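Local coordinates for protein putative epimerase (Burkholderia cenocepacia, PDB 4LW8) that is a putative epimerase of the NAD(P)-dependent epimerase/dehydratase family, probably acting on nucleotide sugars in lipopolysaccharide O-antigen biosynthesis, at residues Ala21-Leu26 and Tyr43-Thr48; Gly28-Tyr33 and Phe186-Val191; Ala130-Ser135 and Lys236-Ala241; Phe224-Asp229 and Asp309-Trp314. All coordinates share one frame; numbering follows the deposited sequence.

The four contacts illustrate how one fold uses different chemistry in different places. Contact 1 is sheet core, a backbone ladder between parallel strands, and contact 3 is equally buried but apolar in its side chains, a helix laid against the sheet. Contact 4 is buried yet polar and charged; contact 2 alone is partly buried, and there hydroxyls and a carbonyl take over. The start of helix 29-40, used by contact 2, lies in the connection between the two strands of contact 1, while contacts 3 and 4 use opposite ends of helix 227-240. Contacts 2 and 4 touch through neighbouring strands 180-189 and 221-226, with centres about 10 Å apart; the centres of contacts 1 and 4 lie about 24 Å apart.

Contact 1: Ala21-Leu26 and Tyr43-Thr48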
loop_
_atom_site.group_PDB
_atom_site.type_symbol
_atom_site.label_atom_id
_atom_site.label_comp_id
_atom_site.label_asym_id
_atom_site.label_seq_id
_atom_site.Cartn_x
_atom_site.Cartn_y
_atom_site.Cartn_z
ATOM N N ALA A 21 -26.432 -6.534 10.865
ATOM C CA ALA A 21 -24.986 -6.426 10.721
ATOM C C ALA A 21 -24.552 -7.313 9.575
ATOM O O ALA A 21 -25.199 -8.327 9.288
ATOM C CB ALA A 21 -24.282 -6.822 11.995
ATOM N N PHE A 22 -23.461 -6.921 8.921
ATOM C CA PHE A 22 -22.904 -7.654 7.800
ATOM C C PHE A 22 -21.413 -7.873 8.063
ATOM O O PHE A 22 -20.653 -6.913 8.226
ATOM C CB PHE A 22 -23.140 -6.876 6.501
ATOM C CG PHE A 22 -22.682 -7.582 5.255
ATOM C CD1 PHE A 22 -23.301 -8.748 4.831
ATOM C CD2 PHE A 22 -21.647 -7.053 4.486
ATOM C CE1 PHE A 22 -22.894 -9.386 3.670
ATOM C CE2 PHE A 22 -21.222 -7.693 3.326
ATOM C CZ PHE A 22 -21.849 -8.859 2.913
ATOM N N VAL A 23 -21.004 -9.132 8.142
ATOM C CA VAL A 23 -19.627 -9.476 8.512
ATOM C C VAL A 23 -18.976 -10.295 7.425
ATOM O O VAL A 23 -19.431 -11.389 7.137
ATOM C CB VAL A 23 -19.569 -10.283 9.825
ATOM C CG1 VAL A 23 -18.122 -10.594 10.191
ATOM C CG2 VAL A 23 -20.307 -9.518 10.966
ATOM N N THR A 24 -17.917 -9.783 6.806
ATOM C CA THR A 24 -17.196 -10.615 5.857
ATOM C C THR A 24 -16.325 -11.628 6.612
ATOM O O THR A 24 -15.812 -11.329 7.684
ATOM C CB THR A 24 -16.325 -9.786 4.909
ATOM O OG1 THR A 24 -15.310 -9.101 5.663
ATOM C CG2 THR A 24 -17.192 -8.785 4.128
ATOM N N GLY A 25 -16.167 -12.829 6.053
ATOM C CA GLY A 25 -15.405 -13.879 6.726
ATOM C C GLY A 25 -16.079 -14.271 8.032
ATOM O O GLY A 25 -15.409 -14.588 9.012
ATOM N N LEU A 26 -17.412 -14.236 8.039
ATOM C CA LEU A 26 -18.202 -14.496 9.241
ATOM C C LEU A 26 -17.920 -15.861 9.883
ATOM O O LEU A 26 -17.949 -15.976 11.115
ATOM C CB LEU A 26 -19.706 -14.405 8.918
ATOM C CG LEU A 26 -20.715 -14.739 10.025
ATOM C CD1 LEU A 26 -20.438 -13.942 11.297
ATOM C CD2 LEU A 26 -22.134 -14.476 9.549
ATOM N N TYR A 43 -28.235 -7.302 17.030
ATOM C CA TYR A 43 -28.239 -7.309 15.564
ATOM C C TYR A 43 -28.719 -8.629 14.957
ATOM O O TYR A 43 -28.531 -9.700 15.532
ATOM C CB TYR A 43 -26.839 -7.025 15.003
ATOM C CG TYR A 43 -26.324 -5.611 15.189
ATOM C CD1 TYR A 43 -26.540 -4.633 14.218
ATOM C CD2 TYR A 43 -25.605 -5.256 16.329
ATOM C CE1 TYR A 43 -26.065 -3.330 14.387
ATOM C CE2 TYR A 43 -25.121 -3.964 16.505
ATOM C CZ TYR A 43 -25.358 -3.003 15.535
ATOM O OH TYR A 43 -24.885 -1.722 15.719
ATOM N N ASP A 44 -29.331 -8.538 13.782
ATOM C CA ASP A 44 -29.510 -9.690 12.905
ATOM C C ASP A 44 -28.228 -9.817 12.097
ATOM O O ASP A 44 -27.922 -8.955 11.275
ATOM C CB ASP A 44 -30.737 -9.511 11.993
ATOM C CG ASP A 44 -30.971 -10.699 11.060
ATOM O OD1 ASP A 44 -30.449 -11.809 11.321
ATOM O OD2 ASP A 44 -31.696 -10.518 10.055
ATOM N N VAL A 45 -27.462 -10.873 12.341
ATOM C CA VAL A 45 -26.135 -10.985 11.744
ATOM C C VAL A 45 -26.175 -11.704 10.401
ATOM O O VAL A 45 -26.615 -12.855 10.319
ATOM C CB VAL A 45 -25.155 -11.712 12.695
ATOM C CG1 VAL A 45 -23.785 -11.881 12.046
ATOM C CG2 VAL A 45 -25.027 -10.944 13.987
ATOM N N TRP A 46 -25.753 -10.990 9.354
ATOM C CA TRP A 46 -25.534 -11.551 8.012
ATOM C C TRP A 46 -24.035 -11.592 7.750
ATOM O O TRP A 46 -23.281 -10.884 8.401
ATOM C CB TRP A 46 -26.188 -10.714 6.911
ATOM C CG TRP A 46 -27.673 -10.570 6.967
ATOM C CD1 TRP A 46 -28.441 -10.336 8.075
ATOM C CD2 TRP A 46 -28.572 -10.627 5.860
ATOM N NE1 TRP A 46 -29.764 -10.264 7.726
ATOM C CE2 TRP A 46 -29.874 -10.429 6.369
ATOM C CE3 TRP A 46 -28.406 -10.839 4.487
ATOM C CZ2 TRP A 46 -31.009 -10.436 5.551
ATOM C CZ3 TRP A 46 -29.532 -10.843 3.680
ATOM C CH2 TRP A 46 -30.816 -10.637 4.216
ATOM N N GLY A 47 -23.592 -12.394 6.792
ATOM C CA GLY A 47 -22.175 -12.412 6.483
ATOM C C GLY A 47 -21.839 -13.203 5.242
ATOM O O GLY A 47 -22.705 -13.872 4.687
ATOM N N THR A 48 -20.580 -13.139 4.806
ATOM C CA THR A 48 -20.180 -13.853 3.603
ATOM C C THR A 48 -19.451 -15.147 3.944
ATOM O O THR A 48 -18.829 -15.241 4.998
ATOM C CB THR A 48 -19.276 -12.990 2.702
ATOM O OG1 THR A 48 -18.049 -12.688 3.391
ATOM C CG2 THR A 48 -19.990 -11.688 2.330
#
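A21, F22 and V23 pair with V45, W46 and G47 as a parallel ladder in the buried sheet, joining strands 20-24 and 44-49. A21 N gives a bond to D44 O (2.9 Å) and A21 O takes one from W46 N (2.7 Å); two steps on, V23 N binds W46 O (2.9 Å) and V23 O receives T48 N (3.1 Å). The intervening F22 turns its backbone bonds to the other side, to A88 and V90, which makes strand 20-24 an inner strand. The two strands twist by 29° against each other. On one face, the F22 ring is swung beside its own carbonyl carbon, CG lying anti to the backbone N (chi1 -176°). That brings it across both W46 and T48 at about a right angle: W46 CB meets the ring edge, and F22 CZ comes to 3.4 Å from T48 CG2. The W46 indole leads away from the pairing, and its NE1 donates to D44 OD2 (3.0 Å) from above the carboxylate plane; R16 holds the same oxygen in a salt bridge. The opposite face carries A21, V23 and V45. Here L26 folds back over the neighbouring strand, CD2 resting 3.7 Å from G47 CA and also touching V45 CG1, while L38 of helix 29-40 covers V23 and V45. A type II turn from V23 to L26 ends the strand; within it the T24 hydroxyl bonds to H91 and A93. The arrangement is the first beta-alpha-beta unit of a Rossmann fold, with T24 and G25 opening the glycine-rich TGxxGxxG motif that binds the dinucleotide in relatives.

Contact 2: Gly28-Tyr33 and Phe186-Val191; sequences GFTGRY and FNYTGV
F29 lays its ring alongside that of Y188, the two side chains sliding past each other in opposite directions, with F29 CE2 3.8 Å from Y188 CE1. The tip of the same ring continues along the chain after Y188: CZ lies 3.7 Å from T189 C, and V191 O sits in the ring plane at its edge, 3.4 Å from CE1. Y188 brings its own hydroxyl to the helix. With CG lodged between the backbone N and the carbonyl carbon (chi1 64°), the ring leaves the strand so that its OH reaches T30 OG1 at 2.6 Å, a short hydrogen bond in which either oxygen could be the donor. T30 OG1 lies in the plane of the tyrosine ring, although the two side chains cross at about a right angle.

A second polar grip closes on V191 O. Y33 OH donates to it over 2.6 Å, only moderately tilted from the carbonyl plane, whereas R32 NH2 approaches from well above that plane at 3.0 Å, its N-H bent (131°). Two donors thus fix one carbonyl, and R32 NH1 is held in turn by a salt bridge to D58. G28 and G31 belong to the glycine-rich motif of the Rossmann fold, and FNYTGV resembles the FNVYGP sequence familiar from extended short-chain dehydrogenases. The start of helix 29-40 leans on the end of strand 180-189 and the loop after it; V227 of helix 227-240 packs against F29, Y33 and Y188, while W314 and A318 of helix 308-321 touch V191.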
loop_
_atom_site.group_PDB
_atom_site.type_symbol
_atom_site.label_atom_id
_atom_site.label_comp_id
_atom_site.label_asym_id
_atom_site.label_seq_id
_atom_site.Cartn_x
_atom_site.Cartn_y
_atom_site.Cartn_z
ATOM N N GLY A 28 -15.131 -17.604 9.856
ATOM C CA GLY A 28 -13.763 -17.850 10.289
ATOM C C GLY A 28 -13.662 -17.774 11.807
ATOM O O GLY A 28 -14.664 -17.555 12.501
ATOM N N PHE A 29 -12.451 -17.947 12.317
ATOM C CA PHE A 29 -12.183 -17.913 13.750
ATOM C C PHE A 29 -12.724 -16.654 14.438
ATOM O O PHE A 29 -13.529 -16.746 15.354
ATOM C CB PHE A 29 -10.676 -18.021 13.984
ATOM C CG PHE A 29 -10.243 -17.668 15.381
ATOM C CD1 PHE A 29 -10.672 -18.417 16.467
ATOM C CD2 PHE A 29 -9.365 -16.615 15.601
ATOM C CE1 PHE A 29 -10.263 -18.102 17.742
ATOM C CE2 PHE A 29 -8.956 -16.297 16.867
ATOM C CZ PHE A 29 -9.403 -17.041 17.945
ATOM N N THR A 30 -12.301 -15.485 13.982
ATOM C CA THR A 30 -12.714 -14.225 14.597
ATOM C C THR A 30 -14.205 -13.968 14.395
ATOM O O THR A 30 -14.904 -13.522 15.306
ATOM C CB THR A 30 -11.908 -13.051 14.021
ATOM O OG1 THR A 30 -10.508 -13.298 14.239
ATOM C CG2 THR A 30 -12.299 -11.748 14.698
ATOM N N GLY A 31 -14.689 -14.285 13.200
ATOM C CA GLY A 31 -16.089 -14.089 12.853
ATOM C C GLY A 31 -17.058 -14.798 13.784
ATOM O O GLY A 31 -18.107 -14.267 14.111
ATOM N N ARG A 32 -16.705 -15.996 14.223
ATOM C CA ARG A 32 -17.579 -16.756 15.116
ATOM C C ARG A 32 -17.859 -15.993 16.411
ATOM O O ARG A 32 -18.980 -15.985 16.906
ATOM C CB ARG A 32 -16.979 -18.124 15.432
ATOM C CG ARG A 32 -17.765 -18.876 16.492
ATOM C CD ARG A 32 -17.429 -20.349 16.524
ATOM N NE ARG A 32 -16.109 -20.596 17.089
ATOM C CZ ARG A 32 -15.777 -21.689 17.769
ATOM N NH1 ARG A 32 -16.678 -22.639 17.995
ATOM N NH2 ARG A 32 -14.547 -21.824 18.239
ATOM N N TYR A 33 -16.818 -15.388 16.968
ATOM C CA TYR A 33 -16.947 -14.557 18.156
ATOM C C TYR A 33 -17.589 -13.184 17.863
ATOM O O TYR A 33 -18.330 -12.664 18.688
ATOM C CB TYR A 33 -15.576 -14.402 18.802
ATOM C CG TYR A 33 -15.071 -15.734 19.310
ATOM C CD1 TYR A 33 -15.490 -16.239 20.534
ATOM C CD2 TYR A 33 -14.215 -16.512 18.539
ATOM C CE1 TYR A 33 -15.049 -17.464 20.988
ATOM C CE2 TYR A 33 -13.756 -17.737 18.993
ATOM C CZ TYR A 33 -14.188 -18.208 20.215
ATOM O OH TYR A 33 -13.762 -19.428 20.673
ATOM N N PHE A 186 -3.412 -6.380 17.748
ATOM C CA PHE A 186 -2.162 -7.100 17.976
ATOM C C PHE A 186 -2.492 -8.595 17.997
ATOM O O PHE A 186 -3.615 -8.960 17.651
ATOM C CB PHE A 186 -1.481 -6.614 19.260
ATOM C CG PHE A 186 -0.747 -5.310 19.080
ATOM C CD1 PHE A 186 -1.444 -4.148 18.755
ATOM C CD2 PHE A 186 0.648 -5.260 19.161
ATOM C CE1 PHE A 186 -0.776 -2.945 18.550
ATOM C CE2 PHE A 186 1.337 -4.050 18.953
ATOM C CZ PHE A 186 0.622 -2.893 18.651
ATOM N N ASN A 187 -1.538 -9.452 18.362
ATOM C CA ASN A 187 -1.775 -10.900 18.378
ATOM C C ASN A 187 -2.930 -11.287 19.273
ATOM O O ASN A 187 -3.028 -10.823 20.409
ATOM C CB ASN A 187 -0.527 -11.663 18.848
ATOM C CG ASN A 187 0.730 -11.171 18.168
ATOM O OD1 ASN A 187 1.034 -11.584 17.053
ATOM N ND2 ASN A 187 1.447 -10.251 18.817
ATOM N N TYR A 188 -3.790 -12.169 18.780
ATOM C CA TYR A 188 -4.856 -12.669 19.626
ATOM C C TYR A 188 -5.194 -14.097 19.265
ATOM O O TYR A 188 -4.897 -14.573 18.159
ATOM C CB TYR A 188 -6.097 -11.770 19.541
ATOM C CG TYR A 188 -6.785 -11.702 18.185
ATOM C CD1 TYR A 188 -7.842 -12.557 17.877
ATOM C CD2 TYR A 188 -6.401 -10.762 17.226
ATOM C CE1 TYR A 188 -8.495 -12.488 16.649
ATOM C CE2 TYR A 188 -7.044 -10.685 16.000
ATOM C CZ TYR A 188 -8.095 -11.550 15.717
ATOM O OH TYR A 188 -8.742 -11.471 14.504
ATOM N N THR A 189 -5.799 -14.790 20.213
ATOM C CA THR A 189 -6.010 -16.211 20.057
ATOM C C THR A 189 -7.206 -16.647 20.888
ATOM O O THR A 189 -7.837 -15.829 21.560
ATOM C CB THR A 189 -4.753 -17.015 20.458
ATOM O OG1 THR A 189 -4.886 -18.365 19.999
ATOM C CG2 THR A 189 -4.561 -17.016 21.983
ATOM N N GLY A 190 -7.539 -17.931 20.815
ATOM C CA GLY A 190 -8.686 -18.440 21.541
ATOM C C GLY A 190 -9.136 -19.741 20.926
ATOM O O GLY A 190 -8.514 -20.217 19.972
ATOM N N VAL A 191 -10.209 -20.316 21.462
ATOM C CA VAL A 191 -10.719 -21.595 20.973
ATOM C C VAL A 191 -11.176 -21.479 19.519
ATOM O O VAL A 191 -11.976 -20.601 19.182
ATOM C CB VAL A 191 -11.887 -22.104 21.856
ATOM C CG1 VAL A 191 -12.607 -23.300 21.211
ATOM C CG2 VAL A 191 -11.376 -22.462 23.242
#

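Contact 3: Ala130-Ser135 and Lys236-Ala241; sequences AVLLAS and KLIEAA
A130 and L132 meet I238, L237 and A241 where helix 227-240 is laid over the parallel sheet of the Rossmann fold, on strand 130-134, which lies between strands 88-91 and 180-189. The two elements run roughly antiparallel, 148° between their directions, and their axes approach to 7.9 Å. In the tight part, side chains meet through carbon alone, with one backbone carbonyl against a methyl. I238 bridges the two strand residues: CG1 lies anti to its carbonyl carbon (chi1 -73°), and from there I238 CD1 reaches down to the strand, 3.7 Å from L132 CB and 4.1 Å from A130 CB. The same isoleucine also touches A88 and V90 of the adjoining strand 88-91, so one side chain spans two strands. L132 in turn crosses L237 at about a right angle, L132 CD1 meeting L237 CD1 at 4.1 Å, and spreads onto V181 and A183 of strand 180-189.

The outer side of the helix is looser. E239 points away from the sheet and is exposed, and K236 NZ keeps it company only through a long salt bridge to E239 OE1 (3.7 Å). V131 and L133 face the other way, L133 packing on A171 of helix 159-172, so the strand is covered on both faces. At the helix end the chain turns with positive phi at A241, whose N still bonds to L237 O. This turn sets A241 CB 3.9 Å from A130 CB, while I238 O stands 3.6 Å from A130 CB.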
loop_
_atom_site.group_PDB
_atom_site.type_symbol
_atom_site.label_atom_id
_atom_site.label_comp_id
_atom_site.label_asym_id
_atom_site.label_seq_id
_atom_site.Cartn_x
_atom_site.Cartn_y
_atom_site.Cartn_z
ATOM N N ALA A 130 -21.813 2.489 10.551
ATOM C CA ALA A 130 -20.441 2.173 10.959
ATOM C C ALA A 130 -19.864 1.027 10.135
ATOM O O ALA A 130 -20.498 -0.026 9.983
ATOM C CB ALA A 130 -20.394 1.832 12.433
ATOM N N VAL A 131 -18.669 1.252 9.598
ATOM C CA VAL A 131 -17.939 0.254 8.831
ATOM C C VAL A 131 -16.577 0.029 9.489
ATOM O O VAL A 131 -15.713 0.872 9.415
ATOM C CB VAL A 131 -17.749 0.704 7.375
ATOM C CG1 VAL A 131 -17.015 -0.369 6.548
ATOM C CG2 VAL A 131 -19.096 1.059 6.753
ATOM N N LEU A 132 -16.399 -1.112 10.138
ATOM C CA LEU A 132 -15.161 -1.407 10.840
ATOM C C LEU A 132 -14.295 -2.315 9.987
ATOM O O LEU A 132 -14.703 -3.416 9.633
ATOM C CB LEU A 132 -15.439 -2.084 12.183
ATOM C CG LEU A 132 -14.203 -2.483 13.001
ATOM C CD1 LEU A 132 -13.365 -1.259 13.409
ATOM C CD2 LEU A 132 -14.617 -3.279 14.215
ATOM N N LEU A 133 -13.101 -1.855 9.650
ATOM C CA LEU A 133 -12.186 -2.680 8.877
ATOM C C LEU A 133 -11.096 -3.239 9.785
ATOM O O LEU A 133 -10.473 -2.502 10.549
ATOM C CB LEU A 133 -11.575 -1.867 7.742
ATOM C CG LEU A 133 -12.603 -1.109 6.888
ATOM C CD1 LEU A 133 -11.933 -0.290 5.814
ATOM C CD2 LEU A 133 -13.595 -2.051 6.251
ATOM N N ALA A 134 -10.856 -4.541 9.703
ATOM C CA ALA A 134 -9.781 -5.130 10.487
ATOM C C ALA A 134 -8.477 -5.050 9.712
ATOM O O ALA A 134 -8.267 -5.791 8.761
ATOM C CB ALA A 134 -10.113 -6.590 10.859
ATOM N N SER A 135 -7.602 -4.135 10.117
ATOM C CA SER A 135 -6.235 -4.120 9.626
ATOM C C SER A 135 -5.442 -5.052 10.528
ATOM O O SER A 135 -5.954 -6.085 10.986
ATOM C CB SER A 135 -5.657 -2.700 9.629
ATOM O OG SER A 135 -4.373 -2.648 9.025
ATOM N N LYS A 236 -17.569 -2.168 20.487
ATOM C CA LYS A 236 -17.533 -0.819 21.049
ATOM C C LYS A 236 -17.180 0.211 19.979
ATOM O O LYS A 236 -17.723 1.315 19.967
ATOM C CB LYS A 236 -16.538 -0.744 22.217
ATOM C CG LYS A 236 -17.079 -1.331 23.509
ATOM C CD LYS A 236 -18.194 -0.437 24.060
ATOM C CE LYS A 236 -18.718 -0.907 25.410
ATOM N NZ LYS A 236 -19.519 -2.151 25.278
ATOM N N LEU A 237 -16.283 -0.149 19.069
ATOM C CA LEU A 237 -15.954 0.736 17.955
ATOM C C LEU A 237 -17.139 0.917 17.003
ATOM O O LEU A 237 -17.365 2.005 16.470
ATOM C CB LEU A 237 -14.739 0.215 17.195
ATOM C CG LEU A 237 -13.438 0.329 18.001
ATOM C CD1 LEU A 237 -12.307 -0.353 17.247
ATOM C CD2 LEU A 237 -13.108 1.796 18.283
ATOM N N ILE A 238 -17.874 -0.160 16.770
ATOM C CA ILE A 238 -19.106 -0.080 15.995
ATOM C C ILE A 238 -20.094 0.905 16.656
ATOM O O ILE A 238 -20.603 1.819 16.006
ATOM C CB ILE A 238 -19.760 -1.481 15.854
ATOM C CG1 ILE A 238 -18.959 -2.355 14.874
ATOM C CG2 ILE A 238 -21.219 -1.365 15.448
ATOM C CD1 ILE A 238 -18.921 -1.838 13.440
ATOM N N GLU A 239 -20.324 0.744 17.957
ATOM C CA GLU A 239 -21.331 1.546 18.659
ATOM C C GLU A 239 -20.951 3.029 18.692
ATOM O O GLU A 239 -21.807 3.901 18.542
ATOM C CB GLU A 239 -21.511 1.036 20.091
ATOM C CG GLU A 239 -22.092 -0.353 20.175
ATOM C CD GLU A 239 -22.035 -0.947 21.576
ATOM O OE1 GLU A 239 -21.222 -0.485 22.416
ATOM O OE2 GLU A 239 -22.807 -1.895 21.825
ATOM N N ALA A 240 -19.665 3.313 18.878
ATOM C CA ALA A 240 -19.198 4.696 18.941
ATOM C C ALA A 240 -19.023 5.290 17.547
ATOM O O ALA A 240 -19.107 6.503 17.371
ATOM C CB ALA A 240 -17.887 4.780 19.721
ATOM N N ALA A 241 -18.802 4.426 16.557
ATOM C CA ALA A 241 -18.584 4.853 15.168
ATOM C C ALA A 241 -17.678 6.092 14.970
ATOM O O ALA A 241 -18.095 7.067 14.334
ATOM C CB ALA A 241 -19.928 5.108 14.512
#

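Contact 4: Phe224-Asp229 and Asp309-Trp314; sequences FSDVRD and DETLRW
R228 lies flat on W314: the guanidinium and indole planes are only 13° apart, and R228 CZ stands 3.6 Å from the centroid of the six-membered ring, almost on its normal. This is both a stack and a cation-pi contact. NH2 comes nearest, 3.4 Å from W314 CE3, while the aliphatic CD adds a CH-pi contact over the same face. The arginine chain bends at chi3 (-63°), which turns the group back over its own segment toward D226. There NE and NH2 take the carboxylate side-on, R228 NE to D226 OD1 at 3.0 Å and R228 NH2 to D226 OD2 at 2.7 Å, both nearly straight and in the guanidinium plane.

D226 is also the N-cap of helix 227-240, OD1 using its anti lone pair to accept from R228 N. The corner where strand 221-226 passes into that helix thereby joins the Rossmann part to the C-terminal helix 308-321; in extended short-chain dehydrogenases the smaller C-terminal portion usually binds the substrate. T311 completes the grip: its OG1 donates to D226 OD2 (2.8 Å), from the opposite face of the carboxylate plane to R228 NH2. With two donors on each oxygen, the carboxylate is firmly held and would probably stay ionised. Its plane is nearly parallel to that of the W314 ring, tilted by 17°, though the two side chains cross at about a right angle. V227 CG1 meets the ring differently, at its edge, 4.1 Å from W314 CH2. Beside the stack, water 1 accepts from R228 NH2 and donates to E310 OE2 at 3.0 Å, linking the arginine to the exposed side of helix 308-321.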
loop_
_atom_site.group_PDB
_atom_site.type_symbol
_atom_site.label_atom_id
_atom_site.label_comp_id
_atom_site.label_asym_id
_atom_site.label_seq_id
_atom_site.Cartn_x
_atom_site.Cartn_y
_atom_site.Cartn_z
ATOM N N PHE A 224 -0.350 -10.292 23.608
ATOM C CA PHE A 224 -1.384 -11.272 23.254
ATOM C C PHE A 224 -2.751 -10.958 23.888
ATOM O O PHE A 224 -2.832 -10.581 25.053
ATOM C CB PHE A 224 -0.969 -12.679 23.679
ATOM C CG PHE A 224 0.235 -13.211 22.959
ATOM C CD1 PHE A 224 0.114 -13.768 21.698
ATOM C CD2 PHE A 224 1.483 -13.191 23.562
ATOM C CE1 PHE A 224 1.230 -14.271 21.030
ATOM C CE2 PHE A 224 2.602 -13.702 22.905
ATOM C CZ PHE A 224 2.468 -14.239 21.635
ATOM N N SER A 225 -3.823 -11.136 23.120
ATOM C CA SER A 225 -5.183 -10.897 23.629
ATOM C C SER A 225 -6.081 -12.095 23.400
ATOM O O SER A 225 -5.818 -12.950 22.547
ATOM C CB SER A 225 -5.823 -9.665 22.957
ATOM O OG SER A 225 -5.074 -8.486 23.205
ATOM N N ASP A 226 -7.152 -12.136 24.173
ATOM C CA ASP A 226 -8.222 -13.096 24.005
ATOM C C ASP A 226 -9.136 -12.590 22.885
ATOM O O ASP A 226 -9.537 -11.424 22.895
ATOM C CB ASP A 226 -8.982 -13.240 25.336
ATOM C CG ASP A 226 -9.935 -14.402 25.349
ATOM O OD1 ASP A 226 -10.825 -14.468 24.474
ATOM O OD2 ASP A 226 -9.793 -15.251 26.255
ATOM N N VAL A 227 -9.451 -13.451 21.922
ATOM C CA VAL A 227 -10.355 -13.097 20.822
ATOM C C VAL A 227 -11.703 -12.528 21.335
ATOM O O VAL A 227 -12.296 -11.643 20.707
ATOM C CB VAL A 227 -10.609 -14.323 19.889
ATOM C CG1 VAL A 227 -11.319 -15.463 20.640
ATOM C CG2 VAL A 227 -11.392 -13.912 18.651
ATOM N N ARG A 228 -12.159 -12.990 22.496
ATOM C CA ARG A 228 -13.403 -12.482 23.054
ATOM C C ARG A 228 -13.267 -11.007 23.457
ATOM O O ARG A 228 -14.188 -10.220 23.240
ATOM C CB ARG A 228 -13.838 -13.326 24.254
ATOM C CG ARG A 228 -14.275 -14.729 23.880
ATOM C CD ARG A 228 -14.404 -15.631 25.080
ATOM N NE ARG A 228 -13.122 -15.813 25.755
ATOM C CZ ARG A 228 -12.967 -16.553 26.846
ATOM N NH1 ARG A 228 -14.016 -17.182 27.373
ATOM N NH2 ARG A 228 -11.774 -16.667 27.409
ATOM N N ASP A 229 -12.111 -10.626 24.001
ATOM C CA ASP A 229 -11.832 -9.225 24.320
ATOM C C ASP A 229 -11.726 -8.383 23.057
ATOM O O ASP A 229 -12.173 -7.233 23.016
ATOM C CB ASP A 229 -10.521 -9.068 25.106
ATOM C CG ASP A 229 -10.557 -9.722 26.479
ATOM O OD1 ASP A 229 -11.645 -10.103 26.958
ATOM O OD2 ASP A 229 -9.481 -9.826 27.102
ATOM N N ASP A 309 -3.598 -16.455 31.124
ATOM C CA ASP A 309 -3.612 -17.825 31.647
ATOM C C ASP A 309 -5.052 -18.383 31.648
ATOM O O ASP A 309 -5.259 -19.585 31.470
ATOM C CB ASP A 309 -2.979 -17.899 33.042
ATOM C CG ASP A 309 -3.886 -17.371 34.122
ATOM O OD1 ASP A 309 -4.537 -18.194 34.804
ATOM O OD2 ASP A 309 -3.941 -16.137 34.296
ATOM N N GLU A 310 -6.040 -17.515 31.847
ATOM C CA GLU A 310 -7.439 -17.922 31.690
ATOM C C GLU A 310 -7.728 -18.300 30.219
ATOM O O GLU A 310 -8.326 -19.331 29.931
ATOM C CB GLU A 310 -8.378 -16.801 32.127
ATOM C CG GLU A 310 -9.851 -17.157 32.031
ATOM C CD GLU A 310 -10.762 -16.054 32.560
ATOM O OE1 GLU A 310 -10.359 -15.340 33.508
ATOM O OE2 GLU A 310 -11.887 -15.911 32.027
ATOM N N THR A 311 -7.283 -17.460 29.294
ATOM C CA THR A 311 -7.402 -17.752 27.869
ATOM C C THR A 311 -6.789 -19.108 27.523
ATOM O O THR A 311 -7.389 -19.916 26.812
ATOM C CB THR A 311 -6.705 -16.674 27.019
ATOM O OG1 THR A 311 -7.251 -15.385 27.323
ATOM C CG2 THR A 311 -6.848 -16.976 25.517
ATOM N N LEU A 312 -5.586 -19.354 28.030
ATOM C CA LEU A 312 -4.877 -20.582 27.708
ATOM C C LEU A 312 -5.577 -21.799 28.322
ATOM O O LEU A 312 -5.633 -22.858 27.702
ATOM C CB LEU A 312 -3.422 -20.497 28.174
ATOM C CG LEU A 312 -2.516 -19.523 27.404
ATOM C CD1 LEU A 312 -1.190 -19.300 28.129
ATOM C CD2 LEU A 312 -2.271 -20.026 25.989
ATOM N N ARG A 313 -6.115 -21.650 29.528
ATOM C CA ARG A 313 -6.804 -22.764 30.181
ATOM C C ARG A 313 -8.072 -23.093 29.405
ATOM O O ARG A 313 -8.412 -24.259 29.197
ATOM C CB ARG A 313 -7.145 -22.438 31.637
ATOM C CG ARG A 313 -7.657 -23.651 32.413
ATOM C CD ARG A 313 -7.935 -23.340 33.876
ATOM N NE ARG A 313 -6.716 -23.088 34.646
ATOM C CZ ARG A 313 -5.933 -24.039 35.157
ATOM N NH1 ARG A 313 -6.228 -25.319 34.969
ATOM N NH2 ARG A 313 -4.853 -23.707 35.853
ATOM N N TRP A 314 -8.758 -22.038 28.982
ATOM C CA TRP A 314 -9.935 -22.136 28.139
ATOM C C TRP A 314 -9.636 -22.991 26.907
ATOM O O TRP A 314 -10.379 -23.921 26.593
ATOM C CB TRP A 314 -10.380 -20.729 27.747
ATOM C CG TRP A 314 -11.503 -20.623 26.755
ATOM C CD1 TRP A 314 -12.702 -21.281 26.786
ATOM C CD2 TRP A 314 -11.560 -19.742 25.629
ATOM N NE1 TRP A 314 -13.486 -20.885 25.727
ATOM C CE2 TRP A 314 -12.812 -19.938 25.006
ATOM C CE3 TRP A 314 -10.669 -18.813 25.080
ATOM C CZ2 TRP A 314 -13.190 -19.243 23.856
ATOM C CZ3 TRP A 314 -11.051 -18.117 23.940
ATOM C CH2 TRP A 314 -12.294 -18.339 23.339
HETATM O O HOH W 1 -12.303 -18.183 30.053
#